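Local atomic coordinates of ABC-type transport system, molybdenum-specific extracellular solute-binding protein (Clostridium difficile, PDB entry 4KD5), a protein that probably binds molybdate or tungstate outside the cell as the solute-binding component of an ABC transporter. Residues T80-K86 and I192-V198. Numbering follows the deposited sequence.
Sequences TMKDLVK and ITYPVSV
Lys82 and Val196 form an antiparallel hydrogen-bonded pair, with Val196 N reaching Lys82 O at 2.8 Å and Lys82 N returning to Val196 O at 3.1 Å. Beyond Asp83 and Pro195 this regular pairing is disturbed by a beta bulge: Leu84 and Val85 together face Tyr194. Leu84 N gives Tyr194 O a bent bond (2.9 Å, 141° at the hydrogen), the donor tilted somewhat from the carbonyl plane, while Tyr194 N is bonded to Val85 O. The same Val85 O lies at the edge of the phenol ring, in its plane, and Val85 CG2 touches CD1 of that ring. The bulge turns Leu84 CB toward the partner strand, against Tyr194 O and Val196 CG1, and the leucine packs on Ile60 of strand 58-60, which pairs with 193-198. Segment 80-86 holds the first residues of the long strand 82-94, which pairs with 193-198 here and with 164-168 further on, and so runs from one lobe to the other, as in type II periplasmic-binding-protein folds. Tyr194 lies near Ser15 and Ile192 near Tyr168, both predicted molybdate-binding residues. Lys86 lies alongside Thr193, pointing the same way. Lys86 CB sits 3.2 Å from Ile192 O; CG and CD carry the chain outward before, as modelled, an almost eclipsed chi3 (5°) folds Lys86 CE back to 3.7 Å from Thr193 CG2. The bend at chi4 then sets Lys86 NZ 3.4 Å from Thr193 CG2, where the ammonium forms a salt bridge with Glu233, the C-terminal residue. At the other end, Thr80 OG1 accepts Val198 N at 2.9 Å (157° at the hydrogen) and is also hydrogen-bonded to Val77 O, while Thr80 CG2 packs against the Val198 side chain, which crosses it at about a right angle.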
loop_
_atom_site.group_PDB
_atom_site.type_symbol
_atom_site.label_atom_id
_atom_site.label_comp_id
_atom_site.label_asym_id
_atom_site.label_seq_id
_atom_site.Cartn_x
_atom_site.Cartn_y
_atom_site.Cartn_z
ATOM N N THR A 80 10.547 6.715 5.587
ATOM C CA THR A 80 9.667 7.737 5.024
ATOM C C THR A 80 10.112 9.138 5.415
ATOM O O THR A 80 9.484 10.118 5.024
ATOM C CB THR A 80 8.197 7.544 5.442
ATOM O OG1 THR A 80 8.055 7.807 6.843
ATOM C CG2 THR A 80 7.741 6.133 5.137
HETATM N N MSE A 81 11.182 9.234 6.200
HETATM C CA MSE A 81 11.688 10.543 6.608
HETATM C C MSE A 81 12.314 11.266 5.419
HETATM O O MSE A 81 13.299 10.797 4.839
HETATM C CB MSE A 81 12.702 10.419 7.749
HETATM C CG MSE A 81 12.095 9.882 9.037
HETATM SE SE MSE A 81 13.402 9.387 10.392
HETATM C CE MSE A 81 13.900 11.164 10.991
ATOM N N LYS A 82 11.732 12.408 5.060
ATOM C CA LYS A 82 12.201 13.201 3.926
ATOM C C LYS A 82 12.042 14.689 4.181
ATOM O O LYS A 82 11.254 15.102 5.035
ATOM C CB LYS A 82 11.431 12.829 2.653
ATOM C CG LYS A 82 12.088 11.760 1.806
ATOM C CD LYS A 82 11.294 10.466 1.825
ATOM C CE LYS A 82 12.160 9.305 1.355
ATOM N NZ LYS A 82 11.389 8.033 1.257
ATOM N N ASP A 83 12.781 15.490 3.423
ATOM C CA ASP A 83 12.594 16.927 3.438
ATOM C C ASP A 83 11.565 17.298 2.382
ATOM O O ASP A 83 11.810 17.132 1.188
ATOM C CB ASP A 83 13.924 17.639 3.182
ATOM C CG ASP A 83 14.903 17.464 4.321
ATOM O OD1 ASP A 83 14.442 17.254 5.456
ATOM O OD2 ASP A 83 16.126 17.526 4.074
ATOM N N LEU A 84 10.404 17.766 2.833
ATOM C CA LEU A 84 9.314 18.112 1.931
ATOM C C LEU A 84 9.645 19.371 1.130
ATOM O O LEU A 84 9.928 19.299 -0.070
ATOM C CB LEU A 84 8.022 18.297 2.725
ATOM C CG LEU A 84 6.751 18.569 1.935
ATOM C CD1 LEU A 84 6.690 17.602 0.777
ATOM C CD2 LEU A 84 5.529 18.431 2.828
ATOM N N VAL A 85 9.608 20.518 1.802
ATOM C CA VAL A 85 10.016 21.777 1.191
ATOM C C VAL A 85 10.937 22.541 2.129
ATOM O O VAL A 85 11.129 22.159 3.284
ATOM C CB VAL A 85 8.820 22.674 0.825
ATOM C CG1 VAL A 85 7.852 21.936 -0.077
ATOM C CG2 VAL A 85 8.106 23.150 2.083
ATOM N N LYS A 86 11.503 23.627 1.623
ATOM C CA LYS A 86 12.318 24.500 2.444
ATOM C C LYS A 86 11.906 25.936 2.175
ATOM O O LYS A 86 11.305 26.230 1.141
ATOM C CB LYS A 86 13.807 24.292 2.157
ATOM C CG LYS A 86 14.221 24.643 0.735
ATOM C CD LYS A 86 15.696 24.324 0.456
ATOM C CE LYS A 86 16.396 23.623 1.615
ATOM N NZ LYS A 86 16.222 22.141 1.605
ATOM N N ILE A 192 16.482 26.072 6.208
ATOM C CA ILE A 192 15.138 26.297 6.726
ATOM C C ILE A 192 14.197 25.276 6.085
ATOM O O ILE A 192 13.520 25.579 5.104
ATOM C CB ILE A 192 14.652 27.725 6.409
ATOM C CG1 ILE A 192 15.749 28.749 6.720
ATOM C CG2 ILE A 192 13.384 28.054 7.186
ATOM C CD1 ILE A 192 15.369 30.193 6.417
ATOM N N THR A 193 14.152 24.068 6.645
ATOM C CA THR A 193 13.453 22.956 6.002
ATOM C C THR A 193 12.235 22.457 6.771
ATOM O O THR A 193 12.153 22.595 7.989
ATOM C CB THR A 193 14.394 21.770 5.744
ATOM O OG1 THR A 193 14.788 21.190 6.990
ATOM C CG2 THR A 193 15.623 22.221 4.989
ATOM N N TYR A 194 11.303 21.854 6.039
ATOM C CA TYR A 194 10.125 21.248 6.639
ATOM C C TYR A 194 10.137 19.750 6.351
ATOM O O TYR A 194 9.844 19.326 5.231
ATOM C CB TYR A 194 8.846 21.903 6.097
ATOM C CG TYR A 194 8.764 23.402 6.330
ATOM C CD1 TYR A 194 9.460 24.289 5.520
ATOM C CD2 TYR A 194 7.987 23.928 7.353
ATOM C CE1 TYR A 194 9.393 25.657 5.728
ATOM C CE2 TYR A 194 7.911 25.297 7.568
ATOM C CZ TYR A 194 8.617 26.156 6.750
ATOM O OH TYR A 194 8.551 27.516 6.953
ATOM N N PRO A 195 10.504 18.941 7.358
ATOM C CA PRO A 195 10.553 17.487 7.157
ATOM C C PRO A 195 9.176 16.841 7.267
ATOM O O PRO A 195 8.323 17.333 8.018
ATOM C CB PRO A 195 11.447 17.006 8.301
ATOM C CG PRO A 195 11.246 18.018 9.382
ATOM C CD PRO A 195 10.974 19.340 8.698
ATOM N N VAL A 196 8.965 15.759 6.517
ATOM C CA VAL A 196 7.726 14.998 6.590
ATOM C C VAL A 196 8.066 13.559 6.977
ATOM O O VAL A 196 9.152 13.071 6.665
ATOM C CB VAL A 196 6.960 15.039 5.236
ATOM C CG1 VAL A 196 7.763 14.366 4.136
ATOM C CG2 VAL A 196 5.586 14.388 5.352
ATOM N N SER A 197 7.157 12.885 7.675
ATOM C CA SER A 197 7.341 11.466 7.978
ATOM C C SER A 197 6.010 10.761 8.213
ATOM O O SER A 197 5.069 11.364 8.728
ATOM C CB SER A 197 8.242 11.289 9.201
ATOM O OG SER A 197 8.466 9.915 9.458
ATOM N N VAL A 198 5.932 9.487 7.837
ATOM C CA VAL A 198 4.775 8.669 8.186
ATOM C C VAL A 198 4.938 8.214 9.635
ATOM O O VAL A 198 6.040 7.847 10.052
ATOM C CB VAL A 198 4.640 7.446 7.260
ATOM C CG1 VAL A 198 3.496 6.550 7.709
ATOM C CG2 VAL A 198 4.408 7.889 5.831
#